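Local coordinates for putative hemin storage protein (Bordetella bronchiseptica, PDB 6AU1) that cleaves deacetylated poly-beta-1,6-N-acetylglucosamine through the glycoside hydrolase domain present here, an activity that can disrupt bacterial biofilms, at residues Trp182-Asp187 and Pro195-Gln200; Trp201-Ile206 and Leu253-Lys258; Trp280-Val285 and Arg325-Ile330; Arg319-Leu324 and Glu347-Val352. All blocks are in the same frame, centred on the assembly; numbering follows the deposited sequence.

Contact 1. Residues Trp182-Asp187 and Pro195-Gln200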
loop_
_atom_site.group_PDB
_atom_site.type_symbol
_atom_site.label_atom_id
_atom_site.label_comp_id
_atom_site.label_asym_id
_atom_site.label_seq_id
_atom_site.Cartn_x
_atom_site.Cartn_y
_atom_site.Cartn_z
ATOM N N TRP A 182 -9.702 25.712 -3.037
ATOM C CA TRP A 182 -9.198 25.412 -4.376
ATOM C C TRP A 182 -9.959 26.181 -5.449
ATOM O O TRP A 182 -9.664 26.044 -6.632
ATOM C CB TRP A 182 -9.303 23.917 -4.702
ATOM C CG TRP A 182 -8.601 22.969 -3.766
ATOM C CD1 TRP A 182 -7.652 23.271 -2.833
ATOM C CD2 TRP A 182 -8.806 21.554 -3.689
ATOM N NE1 TRP A 182 -7.251 22.123 -2.174
ATOM C CE2 TRP A 182 -7.949 21.056 -2.680
ATOM C CE3 TRP A 182 -9.631 20.659 -4.378
ATOM C CZ2 TRP A 182 -7.892 19.704 -2.347
ATOM C CZ3 TRP A 182 -9.583 19.317 -4.041
ATOM C CH2 TRP A 182 -8.718 18.848 -3.031
ATOM N N GLY A 183 -10.956 26.959 -5.039
ATOM C CA GLY A 183 -11.781 27.693 -5.980
ATOM C C GLY A 183 -13.016 26.937 -6.439
ATOM O O GLY A 183 -13.650 27.315 -7.424
ATOM N N LEU A 184 -13.359 25.868 -5.727
ATOM C CA LEU A 184 -14.557 25.088 -6.013
ATOM C C LEU A 184 -15.683 25.455 -5.046
ATOM O O LEU A 184 -15.428 25.914 -3.934
ATOM C CB LEU A 184 -14.250 23.587 -5.918
ATOM C CG LEU A 184 -13.232 23.009 -6.907
ATOM C CD1 LEU A 184 -12.869 21.556 -6.549
ATOM C CD2 LEU A 184 -13.764 23.103 -8.341
ATOM N N PRO A 185 -16.940 25.256 -5.462
ATOM C CA PRO A 185 -18.013 25.449 -4.482
ATOM C C PRO A 185 -17.961 24.351 -3.426
ATOM O O PRO A 185 -17.677 23.206 -3.780
ATOM C CB PRO A 185 -19.286 25.349 -5.325
ATOM C CG PRO A 185 -18.899 24.507 -6.490
ATOM C CD PRO A 185 -17.450 24.827 -6.776
ATOM N N PRO A 186 -18.221 24.691 -2.149
ATOM C CA PRO A 186 -18.197 23.708 -1.056
ATOM C C PRO A 186 -19.453 22.835 -1.081
ATOM O O PRO A 186 -20.219 22.772 -0.116
ATOM C CB PRO A 186 -18.147 24.585 0.197
ATOM C CG PRO A 186 -18.907 25.817 -0.212
ATOM C CD PRO A 186 -18.605 26.034 -1.679
ATOM N N ASP A 187 -19.644 22.152 -2.202
ATOM C CA ASP A 187 -20.910 21.519 -2.529
ATOM C C ASP A 187 -20.619 20.426 -3.538
ATOM O O ASP A 187 -20.425 20.704 -4.718
ATOM C CB ASP A 187 -21.881 22.566 -3.091
ATOM C CG ASP A 187 -23.244 21.998 -3.468
ATOM O OD1 ASP A 187 -23.400 20.772 -3.616
ATOM O OD2 ASP A 187 -24.178 22.813 -3.637
ATOM N N PRO A 195 -18.867 18.997 -15.521
ATOM C CA PRO A 195 -17.749 18.133 -15.919
ATOM C C PRO A 195 -16.388 18.792 -15.723
ATOM O O PRO A 195 -15.428 18.099 -15.391
ATOM C CB PRO A 195 -18.014 17.877 -17.407
ATOM C CG PRO A 195 -19.458 18.135 -17.593
ATOM C CD PRO A 195 -19.823 19.205 -16.619
ATOM N N LYS A 196 -16.303 20.105 -15.921
ATOM C CA LYS A 196 -15.026 20.792 -15.742
ATOM C C LYS A 196 -14.648 20.843 -14.261
ATOM O O LYS A 196 -13.521 20.509 -13.892
ATOM C CB LYS A 196 -15.073 22.201 -16.329
ATOM C CG LYS A 196 -13.737 22.915 -16.267
ATOM C CD LYS A 196 -13.758 24.230 -17.037
ATOM C CE LYS A 196 -12.385 24.897 -17.027
ATOM N NZ LYS A 196 -12.348 26.139 -17.849
ATOM N N LEU A 197 -15.590 21.247 -13.414
ATOM C CA LEU A 197 -15.358 21.236 -11.966
ATOM C C LEU A 197 -15.058 19.827 -11.457
ATOM O O LEU A 197 -14.191 19.643 -10.592
ATOM C CB LEU A 197 -16.562 21.795 -11.214
ATOM C CG LEU A 197 -16.983 23.235 -11.523
ATOM C CD1 LEU A 197 -18.066 23.688 -10.561
ATOM C CD2 LEU A 197 -15.783 24.171 -11.475
ATOM N N ALA A 198 -15.770 18.833 -11.988
ATOM C CA ALA A 198 -15.610 17.459 -11.513
ATOM C C ALA A 198 -14.199 16.954 -11.787
ATOM O O ALA A 198 -13.589 16.277 -10.945
ATOM C CB ALA A 198 -16.636 16.539 -12.164
ATOM N N GLN A 199 -13.689 17.285 -12.968
ATOM C CA GLN A 199 -12.321 16.937 -13.354
ATOM C C GLN A 199 -11.291 17.617 -12.452
ATOM O O GLN A 199 -10.327 16.990 -12.008
ATOM C CB GLN A 199 -12.075 17.317 -14.823
ATOM C CG GLN A 199 -10.613 17.487 -15.203
ATOM C CD GLN A 199 -9.867 16.171 -15.272
ATOM O OE1 GLN A 199 -10.475 15.101 -15.301
ATOM N NE2 GLN A 199 -8.538 16.243 -15.298
ATOM N N GLN A 200 -11.496 18.901 -12.180
ATOM C CA GLN A 200 -10.575 19.656 -11.331
ATOM C C GLN A 200 -10.571 19.106 -9.919
ATOM O O GLN A 200 -9.523 19.020 -9.265
ATOM C CB GLN A 200 -10.957 21.138 -11.316
ATOM C CG GLN A 200 -10.697 21.840 -12.635
ATOM C CD GLN A 200 -11.304 23.225 -12.670
ATOM O OE1 GLN A 200 -11.996 23.633 -11.735
ATOM N NE2 GLN A 200 -11.043 23.960 -13.743
#
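A small apolar contact at the periphery of the domain joins the loop 182-187, between helices 173-181 and 188-193, to the first turns of helix 195-223. Leu-184 and Leu-197 run past each other in opposite senses and meet by their methyls, CD2 of Leu-184 lying 3.9 Å from CD2 of Leu-197. The other branch of Leu-197 reaches the proline ring, its CD1 being 4.0 Å from CD of Pro-185. Gln-200, one turn further along the helix, keeps an extended chain beyond CG (chi2 170°), which brings its amide oxygen OE1 to 3.9 Å from Leu-184 CD2, a van der Waals approach. Ile-191 of helix 188-193 also packs on Leu-184 and Pro-185. Asp-187 closes the loop, its OD1 accepting a hydrogen bond from Ala-190 N. The arrangement is a loop linking two helices at the edge of the TIM-barrel-type domain: a Schellman motif at Gly-183 (phi 91°) follows helix 173-181, and an Asp N-cap starts helix 188-193.

Contact 2. Residues Trp201-Ile206 and Leu253-Lys258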
loop_
_atom_site.group_PDB
_atom_site.type_symbol
_atom_site.label_atom_id
_atom_site.label_comp_id
_atom_site.label_asym_id
_atom_site.label_seq_id
_atom_site.Cartn_x
_atom_site.Cartn_y
_atom_site.Cartn_z
ATOM N N TRP A 201 -11.757 18.734 -9.453
ATOM C CA TRP A 201 -11.922 18.180 -8.117
ATOM C C TRP A 201 -11.217 16.831 -7.988
ATOM O O TRP A 201 -10.502 16.584 -7.002
ATOM C CB TRP A 201 -13.412 18.052 -7.793
ATOM C CG TRP A 201 -13.718 17.619 -6.379
ATOM C CD1 TRP A 201 -13.228 18.163 -5.228
ATOM C CD2 TRP A 201 -14.628 16.584 -5.981
ATOM N NE1 TRP A 201 -13.758 17.509 -4.135
ATOM C CE2 TRP A 201 -14.623 16.540 -4.573
ATOM C CE3 TRP A 201 -15.449 15.694 -6.684
ATOM C CZ2 TRP A 201 -15.400 15.634 -3.847
ATOM C CZ3 TRP A 201 -16.216 14.782 -5.963
ATOM C CH2 TRP A 201 -16.192 14.765 -4.560
ATOM N N SER A 202 -11.411 15.962 -8.982
ATOM C CA SER A 202 -10.730 14.669 -9.007
ATOM C C SER A 202 -9.211 14.840 -8.931
ATOM O O SER A 202 -8.558 14.220 -8.090
ATOM C CB SER A 202 -11.102 13.878 -10.263
ATOM O OG SER A 202 -10.332 12.687 -10.358
ATOM N N LYS A 203 -8.659 15.692 -9.791
ATOM C CA LYS A 203 -7.211 15.918 -9.812
ATOM C C LYS A 203 -6.727 16.543 -8.509
ATOM O O LYS A 203 -5.646 16.211 -8.017
ATOM C CB LYS A 203 -6.823 16.798 -10.998
ATOM C CG LYS A 203 -6.860 16.060 -12.327
ATOM C CD LYS A 203 -5.852 14.912 -12.324
ATOM C CE LYS A 203 -5.771 14.225 -13.679
ATOM N NZ LYS A 203 -4.712 13.172 -13.701
ATOM N N GLY A 204 -7.536 17.438 -7.945
ATOM C CA GLY A 204 -7.207 18.077 -6.685
ATOM C C GLY A 204 -7.093 17.082 -5.540
ATOM O O GLY A 204 -6.167 17.160 -4.718
ATOM N N LYS A 205 -8.029 16.141 -5.472
ATOM C CA LYS A 205 -7.989 15.141 -4.402
ATOM C C LYS A 205 -6.782 14.227 -4.567
ATOM O O LYS A 205 -6.143 13.845 -3.579
ATOM C CB LYS A 205 -9.278 14.323 -4.371
ATOM C CG LYS A 205 -10.457 15.113 -3.809
ATOM C CD LYS A 205 -11.705 14.246 -3.717
ATOM C CE LYS A 205 -12.299 14.017 -5.109
ATOM N NZ LYS A 205 -13.360 12.971 -5.021
ATOM N N ILE A 206 -6.481 13.864 -5.810
ATOM C CA ILE A 206 -5.308 13.029 -6.086
ATOM C C ILE A 206 -4.051 13.712 -5.569
ATOM O O ILE A 206 -3.244 13.089 -4.864
ATOM C CB ILE A 206 -5.173 12.722 -7.589
ATOM C CG1 ILE A 206 -6.270 11.730 -8.010
ATOM C CG2 ILE A 206 -3.755 12.196 -7.942
ATOM C CD1 ILE A 206 -6.552 11.697 -9.542
ATOM N N LEU A 253 -1.794 7.180 -12.308
ATOM C CA LEU A 253 -0.455 6.696 -12.643
ATOM C C LEU A 253 0.519 7.845 -12.942
ATOM O O LEU A 253 1.615 7.862 -12.383
ATOM C CB LEU A 253 -0.503 5.711 -13.816
ATOM C CG LEU A 253 0.860 5.213 -14.301
ATOM C CD1 LEU A 253 1.656 4.571 -13.154
ATOM C CD2 LEU A 253 0.678 4.234 -15.446
ATOM N N PRO A 254 0.134 8.815 -13.798
ATOM C CA PRO A 254 1.089 9.904 -14.069
ATOM C C PRO A 254 1.509 10.682 -12.823
ATOM O O PRO A 254 2.691 11.012 -12.674
ATOM C CB PRO A 254 0.313 10.826 -15.019
ATOM C CG PRO A 254 -0.700 9.968 -15.641
ATOM C CD PRO A 254 -1.075 8.936 -14.639
ATOM N N GLU A 255 0.548 10.980 -11.953
ATOM C CA GLU A 255 0.834 11.748 -10.750
ATOM C C GLU A 255 1.674 10.928 -9.769
ATOM O O GLU A 255 2.545 11.475 -9.095
ATOM C CB GLU A 255 -0.461 12.210 -10.079
ATOM C CG GLU A 255 -1.260 13.215 -10.913
ATOM C CD GLU A 255 -0.490 14.499 -11.169
ATOM O OE1 GLU A 255 0.193 14.980 -10.242
ATOM O OE2 GLU A 255 -0.563 15.025 -12.300
ATOM N N PHE A 256 1.411 9.627 -9.690
ATOM C CA PHE A 256 2.204 8.755 -8.817
ATOM C C PHE A 256 3.637 8.697 -9.313
ATOM O O PHE A 256 4.586 8.755 -8.518
ATOM C CB PHE A 256 1.636 7.330 -8.756
ATOM C CG PHE A 256 0.542 7.131 -7.723
ATOM C CD1 PHE A 256 -0.354 8.145 -7.416
ATOM C CD2 PHE A 256 0.412 5.911 -7.078
ATOM C CE1 PHE A 256 -1.365 7.938 -6.464
ATOM C CE2 PHE A 256 -0.591 5.705 -6.120
ATOM C CZ PHE A 256 -1.486 6.721 -5.834
ATOM N N LEU A 257 3.799 8.582 -10.628
ATOM C CA LEU A 257 5.140 8.466 -11.199
ATOM C C LEU A 257 5.962 9.716 -10.928
ATOM O O LEU A 257 7.191 9.647 -10.828
ATOM C CB LEU A 257 5.072 8.204 -12.710
ATOM C CG LEU A 257 4.670 6.790 -13.144
ATOM C CD1 LEU A 257 4.358 6.749 -14.641
ATOM C CD2 LEU A 257 5.755 5.774 -12.782
ATOM N N LYS A 258 5.283 10.857 -10.814
ATOM C CA LYS A 258 5.962 12.121 -10.579
ATOM C C LYS A 258 6.412 12.281 -9.131
ATOM O O LYS A 258 7.333 13.053 -8.847
ATOM C CB LYS A 258 5.052 13.294 -10.967
ATOM C CG LYS A 258 4.955 13.537 -12.463
ATOM C CD LYS A 258 3.792 14.456 -12.809
ATOM C CE LYS A 258 3.834 15.751 -12.014
ATOM N NZ LYS A 258 2.698 16.648 -12.378
#
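Ile-206 lays its CG2 methyl against the aliphatic base of Glu-255, 3.9 Å from Glu-255 CB and 4.0 Å from Glu-255 CG. The two side chains cross at about a right angle, and one methyl branch of the isoleucine meets the first two methylenes of the glutamate. That branch stands anti to the backbone N of Ile-206, while CG1 is turned beside the N (chi1 -72°). Lys-203, one turn earlier on the same helix, arrives with its end: NZ lies 4.4 Å from Glu-255 CG. Its ammonium is of opposite charge to the carboxylate, but NZ and Glu-255 OE2 are 4.8 Å apart and do not pair directly; the salt bridge of Lys-203 goes to Glu-246. The contact joins helices 195-223 and 253-259 on the outside of a TIM-barrel-type domain, the second helix reaching strand 230-235 through Leu-253 and Phe-256. Glu-255 bends at chi2 (-62°), which turns its carboxylate back from the isoleucine. There OE2 has a long salt bridge to Lys-258 NZ, at 3.6 Å, and a long, weak ion pair with Arg-207, so several positive groups probably favour its charged form. On the barrel side, Ile-210 of helix 195-223 touches both Glu-255 and Phe-256, and the phenyl ring of Phe-256 packs on Arg-233 and Leu-235.

Contact 3. Residues Trp280-Val285 and Arg325-Ile330. With SO4 (sulfate ion), chain E.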
loop_
_atom_site.group_PDB
_atom_site.type_symbol
_atom_site.label_atom_id
_atom_site.label_comp_id
_atom_site.label_asym_id
_atom_site.label_seq_id
_atom_site.Cartn_x
_atom_site.Cartn_y
_atom_site.Cartn_z
ATOM N N TRP A 280 -4.941 -9.306 -20.108
ATOM C CA TRP A 280 -5.072 -8.276 -19.086
ATOM C C TRP A 280 -3.709 -7.723 -18.684
ATOM O O TRP A 280 -3.504 -6.512 -18.630
ATOM C CB TRP A 280 -5.791 -8.852 -17.864
ATOM C CG TRP A 280 -6.209 -7.849 -16.817
ATOM C CD1 TRP A 280 -7.411 -7.212 -16.722
ATOM C CD2 TRP A 280 -5.432 -7.410 -15.696
ATOM N NE1 TRP A 280 -7.427 -6.393 -15.615
ATOM C CE2 TRP A 280 -6.222 -6.494 -14.972
ATOM C CE3 TRP A 280 -4.142 -7.700 -15.238
ATOM C CZ2 TRP A 280 -5.766 -5.867 -13.817
ATOM C CZ3 TRP A 280 -3.688 -7.076 -14.096
ATOM C CH2 TRP A 280 -4.499 -6.174 -13.392
ATOM N N MET A 281 -2.773 -8.623 -18.409
ATOM C CA MET A 281 -1.434 -8.209 -18.013
ATOM C C MET A 281 -0.718 -7.500 -19.166
ATOM O O MET A 281 0.012 -6.526 -18.957
ATOM C CB MET A 281 -0.621 -9.415 -17.540
ATOM C CG MET A 281 0.680 -9.029 -16.855
ATOM S SD MET A 281 0.369 -8.372 -15.198
ATOM C CE MET A 281 -0.264 -9.828 -14.367
ATOM N N ARG A 282 -0.924 -7.991 -20.383
ATOM C CA ARG A 282 -0.366 -7.348 -21.566
ATOM C C ARG A 282 -0.869 -5.902 -21.686
ATOM O O ARG A 282 -0.083 -4.977 -21.904
ATOM C CB ARG A 282 -0.716 -8.168 -22.815
ATOM C CG ARG A 282 0.143 -7.897 -24.017
ATOM C CD ARG A 282 0.132 -9.092 -24.984
ATOM N NE ARG A 282 -1.217 -9.551 -25.325
ATOM C CZ ARG A 282 -1.718 -10.739 -24.987
ATOM N NH1 ARG A 282 -0.987 -11.600 -24.292
ATOM N NH2 ARG A 282 -2.951 -11.069 -25.349
ATOM N N GLN A 283 -2.174 -5.705 -21.511
ATOM C CA GLN A 283 -2.751 -4.365 -21.575
ATOM C C GLN A 283 -2.264 -3.467 -20.438
ATOM O O GLN A 283 -2.053 -2.268 -20.642
ATOM C CB GLN A 283 -4.281 -4.438 -21.561
ATOM C CG GLN A 283 -4.858 -4.990 -22.845
ATOM C CD GLN A 283 -6.345 -5.270 -22.747
ATOM O OE1 GLN A 283 -6.927 -5.217 -21.664
ATOM N NE2 GLN A 283 -6.965 -5.583 -23.878
ATOM N N LEU A 284 -2.096 -4.036 -19.245
ATOM C CA LEU A 284 -1.616 -3.248 -18.111
ATOM C C LEU A 284 -0.199 -2.738 -18.376
ATOM O O LEU A 284 0.090 -1.559 -18.176
ATOM C CB LEU A 284 -1.651 -4.065 -16.814
ATOM C CG LEU A 284 -1.333 -3.280 -15.530
ATOM C CD1 LEU A 284 -2.475 -2.344 -15.167
ATOM C CD2 LEU A 284 -1.043 -4.241 -14.396
ATOM N N VAL A 285 0.674 -3.625 -18.845
ATOM C CA VAL A 285 2.048 -3.240 -19.165
ATOM C C VAL A 285 2.087 -2.172 -20.263
ATOM O O VAL A 285 2.829 -1.194 -20.159
ATOM C CB VAL A 285 2.884 -4.468 -19.599
ATOM C CG1 VAL A 285 4.242 -4.038 -20.101
ATOM C CG2 VAL A 285 3.035 -5.426 -18.422
ATOM N N ARG A 325 8.830 -10.001 -17.962
ATOM C CA ARG A 325 10.183 -9.889 -18.520
ATOM C C ARG A 325 10.163 -9.768 -20.046
ATOM O O ARG A 325 10.881 -8.945 -20.619
ATOM C CB ARG A 325 11.035 -11.083 -18.100
ATOM C CG ARG A 325 11.232 -11.185 -16.587
ATOM C CD ARG A 325 11.692 -12.577 -16.183
ATOM N NE ARG A 325 13.046 -12.853 -16.644
ATOM C CZ ARG A 325 14.129 -12.579 -15.933
ATOM N NH1 ARG A 325 13.994 -12.021 -14.740
ATOM N NH2 ARG A 325 15.332 -12.861 -16.408
ATOM N N SER A 326 9.332 -10.574 -20.702
ATOM C CA SER A 326 9.273 -10.579 -22.165
ATOM C C SER A 326 8.724 -9.267 -22.720
ATOM O O SER A 326 8.942 -8.947 -23.890
ATOM C CB SER A 326 8.410 -11.736 -22.671
ATOM O OG SER A 326 7.033 -11.445 -22.465
ATOM N N LEU A 327 8.007 -8.522 -21.886
ATOM C CA LEU A 327 7.413 -7.253 -22.297
ATOM C C LEU A 327 8.232 -6.048 -21.838
ATOM O O LEU A 327 7.829 -4.905 -22.045
ATOM C CB LEU A 327 5.988 -7.137 -21.752
ATOM C CG LEU A 327 4.988 -8.179 -22.259
ATOM C CD1 LEU A 327 3.719 -8.151 -21.412
ATOM C CD2 LEU A 327 4.665 -7.962 -23.738
ATOM N N GLY A 328 9.366 -6.302 -21.195
ATOM C CA GLY A 328 10.234 -5.228 -20.750
ATOM C C GLY A 328 9.859 -4.619 -19.413
ATOM O O GLY A 328 10.361 -3.556 -19.048
ATOM N N ALA A 329 8.973 -5.288 -18.682
ATOM C CA ALA A 329 8.612 -4.867 -17.340
ATOM C C ALA A 329 9.489 -5.595 -16.339
ATOM O O ALA A 329 9.128 -6.667 -15.854
ATOM C CB ALA A 329 7.141 -5.140 -17.064
ATOM N N ILE A 330 10.641 -5.014 -16.024
ATOM C CA ILE A 330 11.651 -5.752 -15.273
ATOM C C ILE A 330 11.571 -5.586 -13.755
ATOM O O ILE A 330 12.293 -6.272 -13.030
ATOM C CB ILE A 330 13.068 -5.362 -15.739
ATOM C CG1 ILE A 330 13.286 -3.853 -15.608
ATOM C CG2 ILE A 330 13.280 -5.793 -17.188
ATOM C CD1 ILE A 330 13.949 -3.413 -14.319
HETATM S S SO4 E . -3.982 -7.560 -26.920
HETATM O O1 SO4 E . -4.439 -8.944 -26.821
HETATM O O2 SO4 E . -3.733 -7.230 -28.319
HETATM O O3 SO4 E . -2.744 -7.400 -26.163
HETATM O O4 SO4 E . -4.999 -6.660 -26.381
#
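Helix segment 280-285 comes nearest the segment 325-330, which leads out of helix 314-326, at Val-285 and Ala-329, whose CA atoms are 7.0 Å apart. In this TIM-barrel-type domain the second helix ends in a Schellman motif, Gly-328 taking a positive phi (84°) and bonding back through its N to Arg-325 O. Leu-327, just before it, crosses Val-285 obliquely. Its CB lies 3.9 Å from Val-285 CG1, and its CD1 sits beside Val-285 CG2 and 4.2 Å from Arg-282 CA. Val-285 CG2 also approaches the methyl CB of Ala-329, at 4.3 Å. Phe-299 of strand 297-305 backs both Val-285 and Ala-329. On the solvent side, Arg-282 bends at chi3 (51°) and presents its guanidinium edge to a sulfate ion, probably from the crystallisation liquor, whose sulfur lies in the guanidinium plane. Gln-279 also hydrogen-bonds this ion, and Gln-283 NE2 does so weakly. Arg-282 NE donates to sulfate O3 at 2.8 Å, and Arg-282 NH2 donates almost straight (172°) to sulfate O1 at 3.0 Å.

Contact 4. Residues Arg319-Leu324 and Glu347-Val352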
loop_
_atom_site.group_PDB
_atom_site.type_symbol
_atom_site.label_atom_id
_atom_site.label_comp_id
_atom_site.label_asym_id
_atom_site.label_seq_id
_atom_site.Cartn_x
_atom_site.Cartn_y
_atom_site.Cartn_z
ATOM N N ARG A 319 4.982 -17.814 -14.530
ATOM C CA ARG A 319 4.624 -17.499 -15.915
ATOM C C ARG A 319 4.296 -16.016 -16.049
ATOM O O ARG A 319 4.595 -15.406 -17.081
ATOM C CB ARG A 319 3.436 -18.331 -16.399
ATOM C CG ARG A 319 3.756 -19.770 -16.758
ATOM C CD ARG A 319 2.500 -20.477 -17.246
ATOM N NE ARG A 319 2.607 -21.930 -17.159
ATOM C CZ ARG A 319 1.573 -22.742 -16.960
ATOM N NH1 ARG A 319 0.350 -22.243 -16.817
ATOM N NH2 ARG A 319 1.761 -24.053 -16.894
ATOM N N GLN A 320 3.683 -15.439 -15.013
ATOM C CA GLN A 320 3.393 -14.007 -15.040
ATOM C C GLN A 320 4.696 -13.206 -15.026
ATOM O O GLN A 320 4.841 -12.224 -15.763
ATOM C CB GLN A 320 2.492 -13.595 -13.866
ATOM C CG GLN A 320 1.068 -14.089 -14.022
ATOM C CD GLN A 320 0.171 -13.606 -12.901
ATOM O OE1 GLN A 320 0.628 -13.395 -11.778
ATOM N NE2 GLN A 320 -1.105 -13.413 -13.205
ATOM N N MET A 321 5.656 -13.643 -14.219
ATOM C CA MET A 321 6.945 -12.959 -14.171
ATOM C C MET A 321 7.684 -13.075 -15.502
ATOM O O MET A 321 8.260 -12.095 -15.972
ATOM C CB MET A 321 7.800 -13.505 -13.028
ATOM C CG MET A 321 7.236 -13.134 -11.655
ATOM S SD MET A 321 8.164 -13.911 -10.332
ATOM C CE MET A 321 7.251 -13.312 -8.907
ATOM N N VAL A 322 7.650 -14.251 -16.126
ATOM C CA VAL A 322 8.310 -14.415 -17.418
ATOM C C VAL A 322 7.619 -13.530 -18.456
ATOM O O VAL A 322 8.281 -12.918 -19.303
ATOM C CB VAL A 322 8.321 -15.900 -17.876
ATOM C CG1 VAL A 322 8.779 -16.041 -19.349
ATOM C CG2 VAL A 322 9.220 -16.721 -16.950
ATOM N N GLN A 323 6.293 -13.431 -18.371
ATOM C CA GLN A 323 5.557 -12.605 -19.322
ATOM C C GLN A 323 5.974 -11.142 -19.177
ATOM O O GLN A 323 6.205 -10.458 -20.186
ATOM C CB GLN A 323 4.037 -12.745 -19.134
ATOM C CG GLN A 323 3.234 -11.854 -20.084
ATOM C CD GLN A 323 1.743 -11.797 -19.749
ATOM O OE1 GLN A 323 1.333 -12.089 -18.626
ATOM N NE2 GLN A 323 0.931 -11.429 -20.737
ATOM N N LEU A 324 6.047 -10.670 -17.933
ATOM C CA LEU A 324 6.518 -9.310 -17.644
ATOM C C LEU A 324 7.908 -9.080 -18.230
ATOM O O LEU A 324 8.140 -8.084 -18.921
ATOM C CB LEU A 324 6.540 -9.037 -16.137
ATOM C CG LEU A 324 5.194 -8.965 -15.411
ATOM C CD1 LEU A 324 5.402 -8.833 -13.898
ATOM C CD2 LEU A 324 4.322 -7.829 -15.955
ATOM N N GLU A 347 12.349 -22.500 -4.544
ATOM C CA GLU A 347 13.196 -23.153 -5.530
ATOM C C GLU A 347 12.763 -22.810 -6.951
ATOM O O GLU A 347 13.598 -22.583 -7.826
ATOM C CB GLU A 347 13.183 -24.673 -5.330
ATOM N N ALA A 348 11.455 -22.764 -7.175
ATOM C CA ALA A 348 10.931 -22.542 -8.512
ATOM C C ALA A 348 11.041 -21.081 -8.937
ATOM O O ALA A 348 11.202 -20.792 -10.119
ATOM C CB ALA A 348 9.493 -23.004 -8.591
ATOM N N LEU A 349 10.949 -20.165 -7.973
ATOM C CA LEU A 349 10.941 -18.730 -8.263
ATOM C C LEU A 349 12.301 -18.065 -8.180
ATOM O O LEU A 349 12.447 -16.920 -8.604
ATOM C CB LEU A 349 10.011 -17.986 -7.306
ATOM C CG LEU A 349 8.522 -17.856 -7.565
ATOM C CD1 LEU A 349 7.978 -16.696 -6.727
ATOM C CD2 LEU A 349 8.212 -17.659 -9.038
ATOM N N ARG A 350 13.281 -18.756 -7.604
ATOM C CA ARG A 350 14.601 -18.174 -7.392
ATOM C C ARG A 350 15.168 -17.517 -8.651
ATOM O O ARG A 350 15.663 -16.388 -8.592
ATOM C CB ARG A 350 15.578 -19.236 -6.879
ATOM C CG ARG A 350 16.880 -18.661 -6.353
ATOM C CD ARG A 350 17.784 -19.743 -5.777
ATOM N NE ARG A 350 17.088 -20.581 -4.803
ATOM C CZ ARG A 350 16.828 -21.874 -4.976
ATOM N NH1 ARG A 350 16.190 -22.558 -4.033
ATOM N NH2 ARG A 350 17.212 -22.490 -6.089
ATOM N N ASP A 351 15.079 -18.194 -9.795
ATOM C CA ASP A 351 15.769 -17.680 -10.972
ATOM C C ASP A 351 15.133 -16.394 -11.503
ATOM O O ASP A 351 15.836 -15.554 -12.063
ATOM C CB ASP A 351 15.865 -18.741 -12.089
ATOM C CG ASP A 351 14.517 -19.318 -12.509
ATOM O OD1 ASP A 351 13.456 -18.867 -12.029
ATOM O OD2 ASP A 351 14.537 -20.247 -13.355
ATOM N N VAL A 352 13.827 -16.222 -11.323
ATOM C CA VAL A 352 13.200 -14.996 -11.811
ATOM C C VAL A 352 13.130 -13.893 -10.747
ATOM O O VAL A 352 12.882 -12.736 -11.073
ATOM C CB VAL A 352 11.779 -15.251 -12.361
ATOM C CG1 VAL A 352 11.859 -15.948 -13.714
ATOM C CG2 VAL A 352 10.935 -16.046 -11.371
#
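The axes of helix segments 319-324 and 347-352 run nearly parallel, 10° apart, with a closest approach of 10.5 Å; the nearest CA atoms are those of Met-321 and Val-352. Met-321 carries most of the contact. Its chain is extended beyond CG (chi2 175°, chi3 -179°), which sends the thioether out between the side chains of the other helix. SD lies 3.6 Å from Val-352 CG2, the two side chains crossing obliquely, and 4.0 Å from Leu-349 CD2. The terminal methyl CE continues to the other branch of the leucine, 4.1 Å from Leu-349 CD1, and here the two side chains cross at about a right angle. Leu-349 therefore holds the end of the methionine with both methyls, whereas Val-352 meets the sulfur with one. The other methyl of Val-352, CG1, turns to Val-322 CG2 at 4.2 Å, at the exposed margin. The contact between the segments is apolar, but charge flanks it: Asp-351 forms a salt bridge with Arg-318, and Arg-350 forms one with Asp-38. Helix 346-353 is kinked within this segment: the N atoms of Asp-351 and Val-352 lack the regular bonds to the preceding turn, Val-352 N making a weak one to Leu-349 O. On the inner side the pair packs on strands of the TIM-barrel-type domain: Tyr-334 of strand 332-335 touches both Met-321 and Leu-349, Leu-301 of strand 297-305 touches Met-321, and helix 277-290 packs through Met-281 on helix 314-326.

How the contacts relate
Contacts 1 and 2 come first along the chain, in series; contacts 3 and 4 follow with alternating segments. Contacts 2 to 4 lie among the helices around the barrel, contact 1 at its outer edge. Contacts 1 and 2 share helix 195-223, their centres 15 Å apart, and touch where Trp-182 and Leu-184 pack on Trp-201. Contacts 3 and 4 share helix 314-326, with centres 13 Å apart; Ala-329 N probably bonds to Leu-324 O between them. Contacts 2 and 3 lie 23 Å apart by centres, nearest atoms about 6 Å apart without touching. Contacts 1 and 4, 46 Å apart by centres, occupy opposite sides of the chain's centre. Together they tie a peripheral helical excursion and helix 346-353 to helices packed around the sheet.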